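Acyl-CoA dehydrogenase domain protein Tcur3483 (Thermomonospora curvata, PDB 6WY9) binds FAD and, as a member of the acyl-CoA dehydrogenase family, probably oxidises the CH-CH group of a donor. Local coordinates at residues 154-159 with 249-254; 276-281 with 364-369; 67-70 with 74-77. All coordinates share one frame; numbering follows the deposited sequence.

Contact 1 of 3, residues 154-159 with 249-254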
loop_
_atom_site.group_PDB
_atom_site.type_symbol
_atom_site.label_atom_id
_atom_site.label_comp_id
_atom_site.label_asym_id
_atom_site.label_seq_id
_atom_site.Cartn_x
_atom_site.Cartn_y
_atom_site.Cartn_z
ATOM N N ASP A 154 20.590 17.674 -1.098
ATOM C CA ASP A 154 20.895 18.997 -1.646
ATOM C C ASP A 154 22.375 19.059 -2.022
ATOM O O ASP A 154 23.195 19.778 -1.422
ATOM C CB ASP A 154 20.520 20.086 -0.642
ATOM C CG ASP A 154 20.710 21.488 -1.188
ATOM O OD1 ASP A 154 21.009 21.661 -2.378
ATOM O OD2 ASP A 154 20.562 22.427 -0.389
ATOM N N LEU A 155 22.717 18.210 -2.994
ATOM C CA LEU A 155 24.119 18.051 -3.363
ATOM C C LEU A 155 24.689 19.362 -3.896
ATOM O O LEU A 155 25.865 19.666 -3.664
ATOM C CB LEU A 155 24.269 16.908 -4.385
ATOM C CG LEU A 155 25.677 16.717 -5.002
ATOM C CD1 LEU A 155 26.734 16.533 -3.904
ATOM C CD2 LEU A 155 25.741 15.571 -6.047
ATOM N N ALA A 156 23.863 20.173 -4.577
ATOM C CA ALA A 156 24.328 21.439 -5.128
ATOM C C ALA A 156 24.719 22.452 -4.049
ATOM O O ALA A 156 25.275 23.502 -4.387
ATOM C CB ALA A 156 23.271 22.042 -6.070
ATOM N N SER A 157 24.496 22.150 -2.768
ATOM C CA SER A 157 24.997 22.972 -1.672
ATOM C C SER A 157 26.359 22.535 -1.158
ATOM O O SER A 157 26.750 22.991 -0.086
ATOM C CB SER A 157 24.025 22.939 -0.489
ATOM O OG SER A 157 22.951 23.808 -0.750
ATOM N N LEU A 158 27.059 21.631 -1.845
ATOM C CA LEU A 158 28.336 21.157 -1.326
ATOM C C LEU A 158 29.320 22.323 -1.146
ATOM O O LEU A 158 29.262 23.335 -1.856
ATOM C CB LEU A 158 28.904 20.079 -2.273
ATOM C CG LEU A 158 29.152 20.592 -3.701
ATOM C CD1 LEU A 158 30.506 21.358 -3.842
ATOM C CD2 LEU A 158 28.974 19.453 -4.750
ATOM N N THR A 159 30.218 22.187 -0.165
ATOM C CA THR A 159 31.147 23.238 0.210
ATOM C C THR A 159 32.605 22.822 0.140
ATOM O O THR A 159 33.469 23.674 0.370
ATOM C CB THR A 159 30.873 23.727 1.645
ATOM O OG1 THR A 159 30.951 22.604 2.539
ATOM C CG2 THR A 159 29.479 24.360 1.745
ATOM N N GLY A 249 31.458 24.068 -14.535
ATOM C CA GLY A 249 30.480 23.348 -15.333
ATOM C C GLY A 249 30.272 21.916 -14.865
ATOM O O GLY A 249 29.795 21.061 -15.618
ATOM N N GLY A 250 30.586 21.647 -13.596
ATOM C CA GLY A 250 30.597 20.285 -13.104
ATOM C C GLY A 250 29.228 19.660 -12.931
ATOM O O GLY A 250 29.134 18.436 -12.795
ATOM N N TRP A 251 28.165 20.460 -12.929
ATOM C CA TRP A 251 26.867 19.873 -12.633
ATOM C C TRP A 251 26.410 18.952 -13.759
ATOM O O TRP A 251 25.848 17.884 -13.498
ATOM C CB TRP A 251 25.828 20.958 -12.347
ATOM C CG TRP A 251 24.580 20.376 -11.732
ATOM C CD1 TRP A 251 23.364 20.242 -12.329
ATOM C CD2 TRP A 251 24.444 19.822 -10.414
ATOM N NE1 TRP A 251 22.474 19.651 -11.463
ATOM C CE2 TRP A 251 23.111 19.378 -10.285
ATOM C CE3 TRP A 251 25.324 19.659 -9.328
ATOM C CZ2 TRP A 251 22.623 18.776 -9.107
ATOM C CZ3 TRP A 251 24.844 19.061 -8.156
ATOM C CH2 TRP A 251 23.503 18.618 -8.063
ATOM N N LYS A 252 26.666 19.320 -15.015
ATOM C CA LYS A 252 26.268 18.430 -16.098
ATOM C C LYS A 252 27.033 17.109 -16.061
ATOM O O LYS A 252 26.507 16.092 -16.506
ATOM C CB LYS A 252 26.434 19.114 -17.457
ATOM C CG LYS A 252 25.283 20.070 -17.794
ATOM C CD LYS A 252 24.080 19.930 -16.821
ATOM C CE LYS A 252 23.257 18.659 -17.075
ATOM N NZ LYS A 252 22.128 18.469 -16.108
ATOM N N LEU A 253 28.271 17.107 -15.564
ATOM C CA LEU A 253 28.996 15.852 -15.418
ATOM C C LEU A 253 28.384 15.013 -14.315
ATOM O O LEU A 253 28.215 13.798 -14.463
ATOM C CB LEU A 253 30.466 16.116 -15.113
ATOM C CG LEU A 253 31.389 16.487 -16.275
ATOM C CD1 LEU A 253 30.824 17.582 -17.189
ATOM C CD2 LEU A 253 32.706 16.926 -15.690
ATOM N N ILE A 254 28.076 15.644 -13.181
ATOM C CA ILE A 254 27.456 14.906 -12.091
ATOM C C ILE A 254 26.191 14.215 -12.583
ATOM O O ILE A 254 25.981 13.020 -12.337
ATOM C CB ILE A 254 27.187 15.834 -10.896
ATOM C CG1 ILE A 254 28.529 16.226 -10.267
ATOM C CG2 ILE A 254 26.248 15.129 -9.904
ATOM C CD1 ILE A 254 28.466 17.368 -9.258
#
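Leu-155 and Ala-156 are presented to Trp-251 by a tight turn fastened at Asp-154, whose OD2 receives a 2.8 Å hydrogen bond from Ser-157 OG. The hydroxyl comes to OD2 from above the carboxylate plane, while OD1 forms a salt bridge with Lys-199, so a buried acid has a counter-charge as well as a hydroxyl. Backbone bonds from Ser-157 N to Asp-154 O and from Leu-158 N to Leu-155 O wind the chain into a short 3-10 turn. The meeting with residues 249-254 is, by contrast, apolar. Ala-156 CB lies over the six-membered ring of Trp-251, 4.3 Å from its centroid and 27° off the normal, a CH-pi contact for which a lone methyl is well suited, since it lets the backbone come in close: Ala-156 N is 3.8 Å from Trp-251 CH2. Leu-155 instead meets the ring's edge, its CG 4.0 Å from Trp-251 CZ3. The indole reaches this loop because its CG stands anti to the backbone N (chi1 -167°). In the acyl-CoA dehydrogenase fold this is a seam between the beta-rich middle domain and the first helix of the C-terminal domain, and a wide flat ring bridges it readily. One helical turn after Trp-251, Ile-254 adds its branch methyl, CG2, 3.9 Å from Leu-155 CD2. His-200 meets the indole edge-to-face, and Ile-203 of strand 203-209 touches both Trp-251 and Ile-254. The flavin site is close by: Thr-153, next to Asp-154, belongs to the FAD pocket, and the side chains of Ile-254 and FAD-binding Tyr-146 approach to about 4 Å.

Contact 2 of 3, residues 276-281 with 364-369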
loop_
_atom_site.group_PDB
_atom_site.type_symbol
_atom_site.label_atom_id
_atom_site.label_comp_id
_atom_site.label_asym_id
_atom_site.label_seq_id
_atom_site.Cartn_x
_atom_site.Cartn_y
_atom_site.Cartn_z
ATOM N N TRP A 276 14.053 -14.610 -6.477
ATOM C CA TRP A 276 12.649 -15.006 -6.544
ATOM C C TRP A 276 12.507 -16.410 -7.135
ATOM O O TRP A 276 11.836 -17.271 -6.566
ATOM C CB TRP A 276 11.860 -13.963 -7.355
ATOM C CG TRP A 276 10.364 -14.276 -7.524
ATOM C CD1 TRP A 276 9.331 -13.735 -6.805
ATOM C CD2 TRP A 276 9.764 -15.127 -8.502
ATOM N NE1 TRP A 276 8.118 -14.239 -7.252
ATOM C CE2 TRP A 276 8.350 -15.092 -8.287
ATOM C CE3 TRP A 276 10.269 -15.946 -9.518
ATOM C CZ2 TRP A 276 7.457 -15.830 -9.059
ATOM C CZ3 TRP A 276 9.371 -16.692 -10.283
ATOM C CH2 TRP A 276 7.974 -16.627 -10.036
ATOM N N GLU A 277 13.167 -16.672 -8.262
ATOM C CA GLU A 277 13.141 -18.008 -8.840
ATOM C C GLU A 277 13.664 -19.058 -7.873
ATOM O O GLU A 277 13.131 -20.176 -7.816
ATOM C CB GLU A 277 13.973 -18.062 -10.111
ATOM C CG GLU A 277 13.426 -17.268 -11.247
ATOM C CD GLU A 277 14.355 -17.368 -12.438
ATOM O OE1 GLU A 277 15.583 -17.156 -12.290
ATOM O OE2 GLU A 277 13.857 -17.728 -13.511
ATOM N N ASP A 278 14.762 -18.756 -7.173
ATOM C CA ASP A 278 15.319 -19.745 -6.264
ATOM C C ASP A 278 14.351 -20.037 -5.129
ATOM O O ASP A 278 14.244 -21.184 -4.668
ATOM C CB ASP A 278 16.644 -19.256 -5.699
ATOM C CG ASP A 278 17.732 -19.153 -6.746
ATOM O OD1 ASP A 278 17.665 -19.800 -7.823
ATOM O OD2 ASP A 278 18.675 -18.391 -6.457
ATOM N N VAL A 279 13.648 -19.005 -4.649
ATOM C CA VAL A 279 12.671 -19.212 -3.589
ATOM C C VAL A 279 11.510 -20.068 -4.088
ATOM O O VAL A 279 11.047 -20.962 -3.365
ATOM C CB VAL A 279 12.192 -17.871 -3.001
ATOM C CG1 VAL A 279 11.022 -18.135 -2.030
ATOM C CG2 VAL A 279 13.374 -17.200 -2.221
ATOM N N VAL A 280 11.016 -19.822 -5.318
ATOM C CA VAL A 280 9.993 -20.707 -5.892
ATOM C C VAL A 280 10.443 -22.166 -5.826
ATOM O O VAL A 280 9.690 -23.044 -5.383
ATOM C CB VAL A 280 9.636 -20.299 -7.340
ATOM C CG1 VAL A 280 8.627 -21.311 -7.975
ATOM C CG2 VAL A 280 8.998 -18.923 -7.358
ATOM N N ALA A 281 11.668 -22.452 -6.289
ATOM C CA ALA A 281 12.160 -23.836 -6.306
ATOM C C ALA A 281 12.256 -24.408 -4.893
ATOM O O ALA A 281 11.878 -25.565 -4.645
ATOM C CB ALA A 281 13.541 -23.910 -6.989
ATOM N N ALA A 364 20.734 -21.199 7.389
ATOM C CA ALA A 364 20.453 -20.127 6.435
ATOM C C ALA A 364 19.998 -20.738 5.118
ATOM O O ALA A 364 20.467 -21.803 4.725
ATOM C CB ALA A 364 21.699 -19.248 6.208
ATOM N N VAL A 365 19.091 -20.073 4.428
ATOM C CA VAL A 365 18.599 -20.573 3.143
ATOM C C VAL A 365 19.185 -19.699 2.048
ATOM O O VAL A 365 19.242 -18.468 2.187
ATOM C CB VAL A 365 17.057 -20.591 3.080
ATOM C CG1 VAL A 365 16.516 -21.767 3.875
ATOM C CG2 VAL A 365 16.533 -19.350 3.712
ATOM N N LEU A 366 19.632 -20.335 0.966
ATOM C CA LEU A 366 20.237 -19.598 -0.131
ATOM C C LEU A 366 21.381 -18.747 0.409
ATOM O O LEU A 366 21.537 -17.574 0.057
ATOM C CB LEU A 366 19.178 -18.752 -0.861
ATOM C CG LEU A 366 18.032 -19.582 -1.487
ATOM C CD1 LEU A 366 16.846 -18.695 -1.986
ATOM C CD2 LEU A 366 18.569 -20.479 -2.625
ATOM N N ALA A 367 22.173 -19.347 1.312
ATOM C CA ALA A 367 23.333 -18.724 1.944
ATOM C C ALA A 367 22.985 -17.421 2.681
ATOM O O ALA A 367 23.860 -16.585 2.881
ATOM C CB ALA A 367 24.459 -18.467 0.926
ATOM N N GLY A 368 21.727 -17.223 3.094
ATOM C CA GLY A 368 21.329 -16.002 3.788
ATOM C C GLY A 368 21.249 -14.765 2.916
ATOM O O GLY A 368 21.174 -13.653 3.452
ATOM N N GLN A 369 21.262 -14.922 1.584
ATOM C CA GLN A 369 21.367 -13.762 0.693
ATOM C C GLN A 369 20.181 -12.816 0.841
ATOM O O GLN A 369 20.335 -11.590 0.749
ATOM C CB GLN A 369 21.461 -14.231 -0.765
ATOM C CG GLN A 369 22.764 -14.887 -1.090
ATOM C CD GLN A 369 22.747 -15.354 -2.533
ATOM O OE1 GLN A 369 23.061 -14.593 -3.449
ATOM N NE2 GLN A 369 22.322 -16.586 -2.741
#
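Leu-366 reaches across to helix 263-286 with both of its methyls. CD1 lies between two successive helix residues, 3.8 Å from both Asp-278 CB and Val-279 CG2; CD2 rests on the same Asp-278 CB. The aspartate thus contributes its aliphatic carbon to an apolar contact, a fitting use of an acid at a partly exposed position, where the carboxylate can turn elsewhere; a glycerol molecule, probably from the crystallisation liquor, lies beside it. Val-279, buried, has CG1 anti to the backbone N (chi1 172°), which leaves CG2, anti to the carbonyl carbon, to meet Leu-366, and the two side chains cross at about a right angle. The leucine is probably aimed by an unusual backbone: Leu-366, Ala-367 and Gly-368 all have positive phi, a short run of left-handed conformation that glycine adopts most easily, and Gly-368 then serves as N-cap of helix 369-380. Leu-366 O is gripped by two donors of Gln-369 from opposite faces of its plane. One is the backbone N; the other is the side-chain NE2, 3.1 Å from Leu-366 O in a fairly straight bond (155°). Glutamine suits this position because its other terminal atom, OE1, accepts from Arg-271 NH2, tying the start of helix 369-380 to the helix that carries Asp-278. Farther out, Val-279 packs on Leu-347 and Ile-350 of helix 326-350, which lies beside helix 263-286 in the C-terminal helical bundle, Val-365 touches Trp-282 farther along helix 263-286, and Ala-367 and Gln-369 border Arg-50 of helix 47-55.

Contact 3 of 3, residues 67-70 with 74-77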
loop_
_atom_site.group_PDB
_atom_site.type_symbol
_atom_site.label_atom_id
_atom_site.label_comp_id
_atom_site.label_asym_id
_atom_site.label_seq_id
_atom_site.Cartn_x
_atom_site.Cartn_y
_atom_site.Cartn_z
ATOM N N LYS A 67 41.224 -6.728 -11.493
ATOM C CA LYS A 67 42.383 -6.917 -12.360
ATOM C C LYS A 67 42.269 -8.207 -13.159
ATOM O O LYS A 67 42.649 -8.249 -14.335
ATOM C CB LYS A 67 43.676 -6.909 -11.546
ATOM C CG LYS A 67 44.917 -7.117 -12.398
ATOM C CD LYS A 67 44.779 -6.343 -13.701
ATOM C CE LYS A 67 46.047 -6.354 -14.552
ATOM N NZ LYS A 67 45.737 -6.083 -16.008
ATOM N N MET A 68 41.737 -9.271 -12.548
ATOM C CA MET A 68 41.527 -10.497 -13.311
ATOM C C MET A 68 40.532 -10.274 -14.442
ATOM O O MET A 68 40.825 -10.562 -15.609
ATOM C CB MET A 68 41.067 -11.628 -12.388
ATOM C CG MET A 68 42.223 -12.421 -11.809
ATOM S SD MET A 68 41.729 -13.940 -10.988
ATOM C CE MET A 68 41.002 -13.292 -9.478
ATOM N N LEU A 69 39.341 -9.758 -14.113
ATOM C CA LEU A 69 38.352 -9.455 -15.150
ATOM C C LEU A 69 38.939 -8.581 -16.248
ATOM O O LEU A 69 38.670 -8.792 -17.437
ATOM C CB LEU A 69 37.148 -8.747 -14.536
ATOM C CG LEU A 69 36.302 -9.516 -13.538
ATOM C CD1 LEU A 69 35.422 -8.511 -12.803
ATOM C CD2 LEU A 69 35.495 -10.594 -14.253
ATOM N N GLY A 70 39.738 -7.584 -15.860
ATOM C CA GLY A 70 40.249 -6.626 -16.832
ATOM C C GLY A 70 41.210 -7.257 -17.818
ATOM O O GLY A 70 41.044 -7.137 -19.039
ATOM N N TRP A 74 36.824 -8.556 -19.995
ATOM C CA TRP A 74 35.391 -8.435 -19.753
ATOM C C TRP A 74 34.959 -7.025 -19.361
ATOM O O TRP A 74 33.779 -6.687 -19.518
ATOM C CB TRP A 74 34.949 -9.421 -18.671
ATOM C CG TRP A 74 34.959 -10.856 -19.111
ATOM C CD1 TRP A 74 35.771 -11.848 -18.642
ATOM C CD2 TRP A 74 34.130 -11.455 -20.119
ATOM N NE1 TRP A 74 35.492 -13.030 -19.284
ATOM C CE2 TRP A 74 34.487 -12.819 -20.195
ATOM C CE3 TRP A 74 33.119 -10.977 -20.955
ATOM C CZ2 TRP A 74 33.857 -13.717 -21.081
ATOM C CZ3 TRP A 74 32.492 -11.878 -21.838
ATOM C CH2 TRP A 74 32.871 -13.225 -21.891
ATOM N N LEU A 75 35.884 -6.192 -18.878
ATOM C CA LEU A 75 35.513 -4.839 -18.467
ATOM C C LEU A 75 35.073 -3.977 -19.653
ATOM O O LEU A 75 34.111 -3.206 -19.544
ATOM C CB LEU A 75 36.679 -4.198 -17.711
ATOM C CG LEU A 75 37.005 -4.929 -16.403
ATOM C CD1 LEU A 75 37.960 -4.102 -15.517
ATOM C CD2 LEU A 75 35.709 -5.308 -15.646
ATOM N N GLY A 76 35.745 -4.086 -20.794
ATOM C CA GLY A 76 35.320 -3.254 -21.903
ATOM C C GLY A 76 34.258 -3.880 -22.777
ATOM O O GLY A 76 34.026 -3.423 -23.901
ATOM N N TYR A 77 33.610 -4.937 -22.289
ATOM C CA TYR A 77 32.675 -5.697 -23.106
ATOM C C TYR A 77 31.648 -4.798 -23.778
ATOM O O TYR A 77 31.333 -4.976 -24.961
ATOM C CB TYR A 77 31.975 -6.729 -22.227
ATOM C CG TYR A 77 31.336 -7.869 -22.991
ATOM C CD1 TYR A 77 32.109 -8.778 -23.712
ATOM C CD2 TYR A 77 29.961 -8.068 -22.948
ATOM C CE1 TYR A 77 31.511 -9.858 -24.388
ATOM C CE2 TYR A 77 29.362 -9.128 -23.611
ATOM C CZ TYR A 77 30.134 -10.017 -24.323
ATOM O OH TYR A 77 29.503 -11.044 -24.979
#
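Leu-75 lies close against Gly-70, its CD1 3.7 Å from Gly-70 CA, and this is where the contact is tightest. A side chain on residue 70 would begin only 3.3 Å from that methyl, so glycine is what lets the returning chain come so near the helix. The other methyl, CD2, meets Leu-69 CB at 3.9 Å. Leu-75 CG stands anti to the carbonyl carbon (chi1 -64°), which, together with an extended chi2, sets the two methyls against neighbouring residues of the helix. With an alanine here, Gly-70 and Leu-69 CB would probably lose their apolar cover, leaving a gap between the helix and the returning chain. Alongside the methyls runs a polar link, Trp-74 N to Leu-69 O, 3.2 Å and nearly straight at 163°, with the donor tilted out of the carbonyl plane. It joins the end of helix 62-71 in the N-terminal helical domain to the chain that leaves it; that chain bends at once in a type I beta turn from Trp-74 to Tyr-77. Leu-75 N is less well served: it is buried with no hydrogen-bonding partner in the model. Trp-74 and Leu-69 both pack on Tyr-39 of helix 26-41, a broad, largely apolar indole and a branched aliphatic chain suiting this buried side. On the looser, partly exposed side of the helix, Lys-67 starts out with its CB pointing away from residues 74-77, and its NZ bonds to Ser-137 O.

In the fold
Contacts 1 and 3 are buried, whereas contact 2 is only partly so, and its chemistry follows: contact 2 mixes polar and apolar residues at a partly exposed site, while contact 1 sets an indole against aliphatic side chains and contact 3 combines apolar packing with a backbone hydrogen bond. Each joins a helix to a loop, but at different spans. Contact 3 is local, within the N-terminal domain; contact 2 links distant parts of the C-terminal domain; contact 1 joins the middle and C-terminal domains near the flavin. The helices of contacts 1 and 2, 250-260 and 263-286, are consecutive, yet the contact centres lie 40 Å apart on opposite sides of the chain's centre.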